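Local coordinates for protein TSC1 N-terminal domain (Chaetomium thermophilum, PDB 7A0M) that probably binds lysosomal phosphatidylinositol phosphates, helping to bring the TSC complex to the lysosome and so to regulate mTORC1 signalling, at residues D55-I60 and A77-L82; D105-T108 and L113-S116. All blocks are in the same frame, centred on the assembly; numbering follows the deposited sequence.

Contact 1: D55-I60 and A77-L82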
ATOM      1  N   ASP B  55     -40.775   7.413 -55.950  1.00 99.71           N
ATOM      2  CA  ASP B  55     -40.940   8.471 -56.944  1.00 99.56           C
ATOM      3  C   ASP B  55     -42.048   9.437 -56.545  1.00 92.20           C
ATOM      4  O   ASP B  55     -41.923  10.652 -56.738  1.00 90.85           O
ATOM      5  CB  ASP B  55     -41.226   7.868 -58.322  1.00105.01           C
ATOM      6  CG  ASP B  55     -40.070   7.043 -58.848  1.00112.55           C
ATOM      7  OD1 ASP B  55     -39.075   6.882 -58.113  1.00113.15           O
ATOM      8  OD2 ASP B  55     -40.157   6.555 -59.995  1.00120.72           O
ATOM      9  N   GLU B  56     -43.140   8.914 -55.987  1.00 87.38           N
ATOM     10  CA  GLU B  56     -44.226   9.779 -55.545  1.00 86.23           C
ATOM     11  C   GLU B  56     -43.829  10.591 -54.317  1.00 96.72           C
ATOM     12  O   GLU B  56     -44.125  11.789 -54.237  1.00101.62           O
ATOM     13  CB  GLU B  56     -45.476   8.949 -55.259  1.00 86.42           C
ATOM     14  CG  GLU B  56     -46.674   9.790 -54.872  1.00 93.12           C
ATOM     15  CD  GLU B  56     -47.149  10.662 -56.020  1.00 97.49           C
ATOM     16  OE1 GLU B  56     -46.847  10.330 -57.188  1.00 96.63           O
ATOM     17  OE2 GLU B  56     -47.809  11.689 -55.756  1.00 96.88           O
ATOM     18  N   LEU B  57     -43.173   9.954 -53.343  1.00 93.01           N
ATOM     19  CA  LEU B  57     -42.717  10.682 -52.160  1.00 91.22           C
ATOM     20  C   LEU B  57     -41.738  11.795 -52.519  1.00 89.81           C
ATOM     21  O   LEU B  57     -41.781  12.880 -51.930  1.00 88.17           O
ATOM     22  CB  LEU B  57     -42.085   9.716 -51.158  1.00 88.01           C
ATOM     23  CG  LEU B  57     -43.032   8.784 -50.403  1.00 87.72           C
ATOM     24  CD1 LEU B  57     -42.244   7.819 -49.532  1.00 90.15           C
ATOM     25  CD2 LEU B  57     -44.010   9.588 -49.561  1.00 85.39           C
ATOM     26  N   LEU B  58     -40.839  11.537 -53.468  1.00 89.45           N
ATOM     27  CA  LEU B  58     -39.952  12.587 -53.960  1.00 95.32           C
ATOM     28  C   LEU B  58     -40.745  13.747 -54.555  1.00100.84           C
ATOM     29  O   LEU B  58     -40.417  14.921 -54.326  1.00104.88           O
ATOM     30  CB  LEU B  58     -38.986  12.010 -54.995  1.00 99.64           C
ATOM     31  CG  LEU B  58     -37.851  12.935 -55.439  1.00107.35           C
ATOM     32  CD1 LEU B  58     -37.054  13.429 -54.232  1.00110.56           C
ATOM     33  CD2 LEU B  58     -36.923  12.262 -56.452  1.00111.62           C
ATOM     34  N   ALA B  59     -41.784  13.434 -55.338  1.00 95.57           N
ATOM     35  CA  ALA B  59     -42.591  14.470 -55.974  1.00106.71           C
ATOM     36  C   ALA B  59     -43.283  15.343 -54.939  1.00111.51           C
ATOM     37  O   ALA B  59     -43.304  16.572 -55.067  1.00118.40           O
ATOM     38  CB  ALA B  59     -43.627  13.852 -56.914  1.00108.23           C
ATOM     39  N   ILE B  60     -43.876  14.724 -53.912  1.00107.66           N
ATOM     40  CA  ILE B  60     -44.541  15.490 -52.860  1.00105.04           C
ATOM     41  C   ILE B  60     -43.546  16.417 -52.175  1.00105.27           C
ATOM     42  O   ILE B  60     -43.827  17.598 -51.928  1.00103.52           O
ATOM     43  CB  ILE B  60     -45.204  14.537 -51.847  1.00103.76           C
ATOM     44  CG1 ILE B  60     -46.360  13.768 -52.486  1.00105.38           C
ATOM     45  CG2 ILE B  60     -45.689  15.293 -50.628  1.00104.34           C
ATOM     46  CD1 ILE B  60     -46.902  12.655 -51.616  1.00105.53           C
ATOM     47  N   ALA B  77     -43.424  12.057 -40.313  1.00 82.35           N
ATOM     48  CA  ALA B  77     -44.385  11.096 -39.779  1.00 87.13           C
ATOM     49  C   ALA B  77     -44.888  10.165 -40.873  1.00 90.71           C
ATOM     50  O   ALA B  77     -45.044   8.958 -40.652  1.00 88.59           O
ATOM     51  CB  ALA B  77     -45.551  11.828 -39.116  1.00 84.39           C
ATOM     52  N   VAL B  78     -45.156  10.710 -42.061  1.00 92.83           N
ATOM     53  CA  VAL B  78     -45.561   9.875 -43.187  1.00 96.22           C
ATOM     54  C   VAL B  78     -44.426   8.956 -43.609  1.00 82.69           C
ATOM     55  O   VAL B  78     -44.644   7.777 -43.915  1.00 81.94           O
ATOM     56  CB  VAL B  78     -46.017  10.759 -44.360  1.00 98.05           C
ATOM     57  CG1 VAL B  78     -46.585   9.902 -45.462  1.00 99.34           C
ATOM     58  CG2 VAL B  78     -47.037  11.767 -43.894  1.00 99.20           C
ATOM     59  N   LEU B  79     -43.201   9.479 -43.637  1.00 76.06           N
ATOM     60  CA  LEU B  79     -42.059   8.676 -44.055  1.00 77.43           C
ATOM     61  C   LEU B  79     -41.769   7.551 -43.069  1.00 82.55           C
ATOM     62  O   LEU B  79     -41.294   6.485 -43.471  1.00 83.83           O
ATOM     63  CB  LEU B  79     -40.840   9.574 -44.239  1.00 77.29           C
ATOM     64  CG  LEU B  79     -39.661   8.998 -45.015  1.00 78.82           C
ATOM     65  CD1 LEU B  79     -40.123   8.468 -46.363  1.00 81.77           C
ATOM     66  CD2 LEU B  79     -38.629  10.087 -45.208  1.00 81.95           C
ATOM     67  N   ARG B  80     -42.044   7.770 -41.780  1.00 87.97           N
ATOM     68  CA  ARG B  80     -41.842   6.717 -40.790  1.00 84.05           C
ATOM     69  C   ARG B  80     -42.804   5.557 -41.016  1.00 79.76           C
ATOM     70  O   ARG B  80     -42.401   4.389 -40.963  1.00 81.63           O
ATOM     71  CB  ARG B  80     -41.996   7.286 -39.379  1.00 77.53           C
ATOM     72  CG  ARG B  80     -40.910   8.279 -39.003  1.00 78.57           C
ATOM     73  CD  ARG B  80     -41.172   8.965 -37.672  1.00 78.56           C
ATOM     74  NE  ARG B  80     -41.451   8.019 -36.597  1.00 81.75           N
ATOM     75  CZ  ARG B  80     -41.946   8.364 -35.413  1.00 83.59           C
ATOM     76  NH1 ARG B  80     -42.214   9.636 -35.149  1.00 83.28           N
ATOM     77  NH2 ARG B  80     -42.174   7.439 -34.491  1.00 86.68           N
ATOM     78  N   GLN B  81     -44.080   5.858 -41.264  1.00 79.95           N
ATOM     79  CA  GLN B  81     -45.069   4.798 -41.434  1.00 82.70           C
ATOM     80  C   GLN B  81     -44.878   4.044 -42.744  1.00 82.55           C
ATOM     81  O   GLN B  81     -45.138   2.836 -42.803  1.00 85.48           O
ATOM     82  CB  GLN B  81     -46.476   5.382 -41.369  1.00 87.07           C
ATOM     83  CG  GLN B  81     -46.790   6.129 -40.089  1.00 93.24           C
ATOM     84  CD  GLN B  81     -48.205   6.653 -40.085  1.00 99.17           C
ATOM     85  OE1 GLN B  81     -49.076   6.096 -40.751  1.00102.65           O
ATOM     86  NE2 GLN B  81     -48.447   7.724 -39.337  1.00 93.96           N
ATOM     87  N   LEU B  82     -44.434   4.726 -43.796  1.00 83.04           N
ATOM     88  CA  LEU B  82     -44.239   4.103 -45.099  1.00 87.96           C
ATOM     89  C   LEU B  82     -42.853   3.501 -45.267  1.00 89.34           C
ATOM     90  O   LEU B  82     -42.550   2.969 -46.340  1.00 90.04           O
ATOM     91  CB  LEU B  82     -44.494   5.120 -46.217  1.00 89.09           C
ATOM     92  CG  LEU B  82     -45.955   5.420 -46.553  1.00 91.23           C
ATOM     93  CD1 LEU B  82     -46.052   6.572 -47.540  1.00 94.73           C
ATOM     94  CD2 LEU B  82     -46.637   4.179 -47.107  1.00 93.44           C
TER

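Contact 2: D105-T108 and L113-S116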
ATOM      1  N   ASP B 105     -31.585  22.043 -38.962  1.00 75.29           N
ATOM      2  CA  ASP B 105     -31.707  23.494 -39.028  1.00 85.07           C
ATOM      3  C   ASP B 105     -32.955  24.011 -38.322  1.00 89.04           C
ATOM      4  O   ASP B 105     -33.024  25.204 -38.010  1.00 93.92           O
ATOM      5  CB  ASP B 105     -31.715  23.954 -40.487  1.00 93.63           C
ATOM      6  CG  ASP B 105     -30.408  23.661 -41.198  1.00 97.66           C
ATOM      7  OD1 ASP B 105     -29.387  23.458 -40.510  1.00 95.50           O
ATOM      8  OD2 ASP B 105     -30.404  23.632 -42.447  1.00 99.39           O
ATOM      9  N   ASN B 106     -33.941  23.147 -38.064  1.00 78.12           N
ATOM     10  CA  ASN B 106     -35.202  23.559 -37.456  1.00 71.59           C
ATOM     11  C   ASN B 106     -35.518  22.781 -36.182  1.00 73.12           C
ATOM     12  O   ASN B 106     -36.669  22.784 -35.732  1.00 71.78           O
ATOM     13  CB  ASN B 106     -36.347  23.414 -38.460  1.00 73.23           C
ATOM     14  CG  ASN B 106     -36.140  24.256 -39.704  1.00 81.04           C
ATOM     15  OD1 ASN B 106     -36.480  25.438 -39.730  1.00 92.81           O
ATOM     16  ND2 ASN B 106     -35.581  23.648 -40.743  1.00 78.91           N
ATOM     17  N   ALA B 107     -34.525  22.106 -35.597  1.00105.10           N
ATOM     18  CA  ALA B 107     -34.783  21.269 -34.429  1.00101.45           C
ATOM     19  C   ALA B 107     -35.273  22.089 -33.241  1.00101.06           C
ATOM     20  O   ALA B 107     -36.172  21.657 -32.509  1.00102.67           O
ATOM     21  CB  ALA B 107     -33.524  20.488 -34.056  1.00101.59           C
ATOM     22  N   THR B 108     -34.696  23.272 -33.029  1.00103.80           N
ATOM     23  CA  THR B 108     -35.054  24.081 -31.871  1.00110.25           C
ATOM     24  C   THR B 108     -36.348  24.861 -32.063  1.00123.24           C
ATOM     25  O   THR B 108     -36.963  25.266 -31.069  1.00131.43           O
ATOM     26  CB  THR B 108     -33.926  25.060 -31.537  1.00111.43           C
ATOM     27  OG1 THR B 108     -33.847  26.067 -32.553  1.00107.68           O
ATOM     28  CG2 THR B 108     -32.594  24.329 -31.450  1.00114.14           C
ATOM     29  N   LEU B 113     -40.192  18.027 -34.253  1.00 81.05           N
ATOM     30  CA  LEU B 113     -39.421  17.682 -35.443  1.00 78.70           C
ATOM     31  C   LEU B 113     -38.128  16.971 -35.069  1.00 82.81           C
ATOM     32  O   LEU B 113     -37.758  15.969 -35.691  1.00 85.00           O
ATOM     33  CB  LEU B 113     -39.131  18.943 -36.257  1.00 74.97           C
ATOM     34  CG  LEU B 113     -38.275  18.784 -37.513  1.00 76.81           C
ATOM     35  CD1 LEU B 113     -38.896  17.769 -38.460  1.00 79.00           C
ATOM     36  CD2 LEU B 113     -38.091  20.124 -38.205  1.00 80.02           C
ATOM     37  N   ALA B 114     -37.424  17.480 -34.055  1.00 83.88           N
ATOM     38  CA  ALA B 114     -36.206  16.822 -33.595  1.00 78.45           C
ATOM     39  C   ALA B 114     -36.513  15.438 -33.039  1.00 75.52           C
ATOM     40  O   ALA B 114     -35.812  14.465 -33.335  1.00 70.19           O
ATOM     41  CB  ALA B 114     -35.508  17.686 -32.545  1.00 86.47           C
ATOM     42  N   ARG B 115     -37.568  15.333 -32.225  1.00 80.66           N
ATOM     43  CA  ARG B 115     -37.936  14.043 -31.650  1.00 89.46           C
ATOM     44  C   ARG B 115     -38.451  13.085 -32.717  1.00 95.93           C
ATOM     45  O   ARG B 115     -38.157  11.884 -32.671  1.00106.90           O
ATOM     46  CB  ARG B 115     -38.983  14.237 -30.552  1.00 95.33           C
ATOM     47  CG  ARG B 115     -38.485  15.018 -29.346  1.00113.84           C
ATOM     48  CD  ARG B 115     -39.577  15.179 -28.297  1.00120.09           C
ATOM     49  NE  ARG B 115     -39.111  15.938 -27.141  1.00127.25           N
ATOM     50  CZ  ARG B 115     -39.879  16.283 -26.112  1.00133.78           C
ATOM     51  NH1 ARG B 115     -41.160  15.939 -26.089  1.00134.33           N
ATOM     52  NH2 ARG B 115     -39.365  16.975 -25.104  1.00139.04           N
ATOM     53  N   SER B 116     -39.221  13.593 -33.684  1.00 86.88           N
ATOM     54  CA  SER B 116     -39.743  12.730 -34.739  1.00 77.12           C
ATOM     55  C   SER B 116     -38.618  12.153 -35.588  1.00 74.76           C
ATOM     56  O   SER B 116     -38.650  10.973 -35.956  1.00 77.37           O
ATOM     57  CB  SER B 116     -40.730  13.502 -35.615  1.00 74.11           C
ATOM     58  OG  SER B 116     -41.272  12.671 -36.627  1.00 77.29           O
TER

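Contact 1: D55-I60 and A77-L82
L57 packs against L79 and L82 in a buried, purely apolar contact between two antiparallel helices. Helix 45-65 and helix 69-81 form a helical hairpin near the N-terminal end of the chain. The domain is all-helical, and here successive antiparallel helices stack side by side in the manner of an alpha-solenoid. The nearest CA atoms, those of L57 and L79, are 8.4 Å apart, and the leucine side chains meet between the helices.

The isobutyl fork of L57 points across at helix 69-81 and divides its two methyls between two partners. CD1 meets L79 CD1 at 3.9 Å. CD2 turns to L82, one helical turn further on. The CB of L79 does not aim straight at L57. With CG anti to the backbone N (chi1 -164°), its branched end swings back to the interface. L82 does point across. Its backbone L82 N donates to V78 O at 3.1 Å.

Neighbouring helices add to the core. W95 of helix 89-105 touches both L57 and L79, and I35 of helix 29-41 lies against L82. Helix 9-21 packs beside the cluster, on I60 and V78. The leucines touch through methyl groups alone, and the looser of the two meetings is L57 CD2 to L82 CD1, at 4.2 Å.

Contact 2: D105-T108 and L113-S116
The peptide group joining N106 to A107 has the CD2 methyl of L113 over one face, 3.9 Å from N106 O and almost directly above that oxygen. The motif is the turn of a helical hairpin. The loop after helix 89-105 folds against the first turn of helix 113-125, within an all-helical, solenoid-like domain. The carboxamide of N106 is turned elsewhere. Its ND2 donates a hydrogen bond to P102 O, which ties the side chain back to helix 89-105. L113 touches the aliphatic base of this residue and not the amide: its CD2 is 3.7 Å from N106 CB.

Two residues from each side carry the contact, and three of the four are buried. L113 places CG anti to its backbone N (chi1 177°), which stretches its fork toward N106. L113 also touches A73 of helix 69-81, so it contacts both the loop and that helix.

The loop has polar ties of its own. R109, between the two segments, donates from NH2 to D105 O, a second tie within this region. Beside L113, two small residues let the backbones come close, with A107 CA 4.7 Å from A114 CA. There the side chains meet methyl to methyl, A107 CB to A114 CB at 3.8 Å.

How the contacts relate
Both contacts lie in the N-terminal part of the domain, on the same side of the chain's centre, and follow one another in sequence. Their centres are 18 Å apart. Contact 1 is the further out, about 32 Å from the chain centre against 23 Å for contact 2. Helix 69-81 connects them. One side of it faces helix 45-65 in contact 1, while another carries R80 toward helix 113-125, which begins in contact 2. There R80 NH1 packs 3.5 Å from S116 OG, and R80 also forms a salt bridge with E123. Contact 1 joins the inner part of helix 45-65 to the C-terminal end of helix 69-81; contact 2 closes a turn. Both are structural packing.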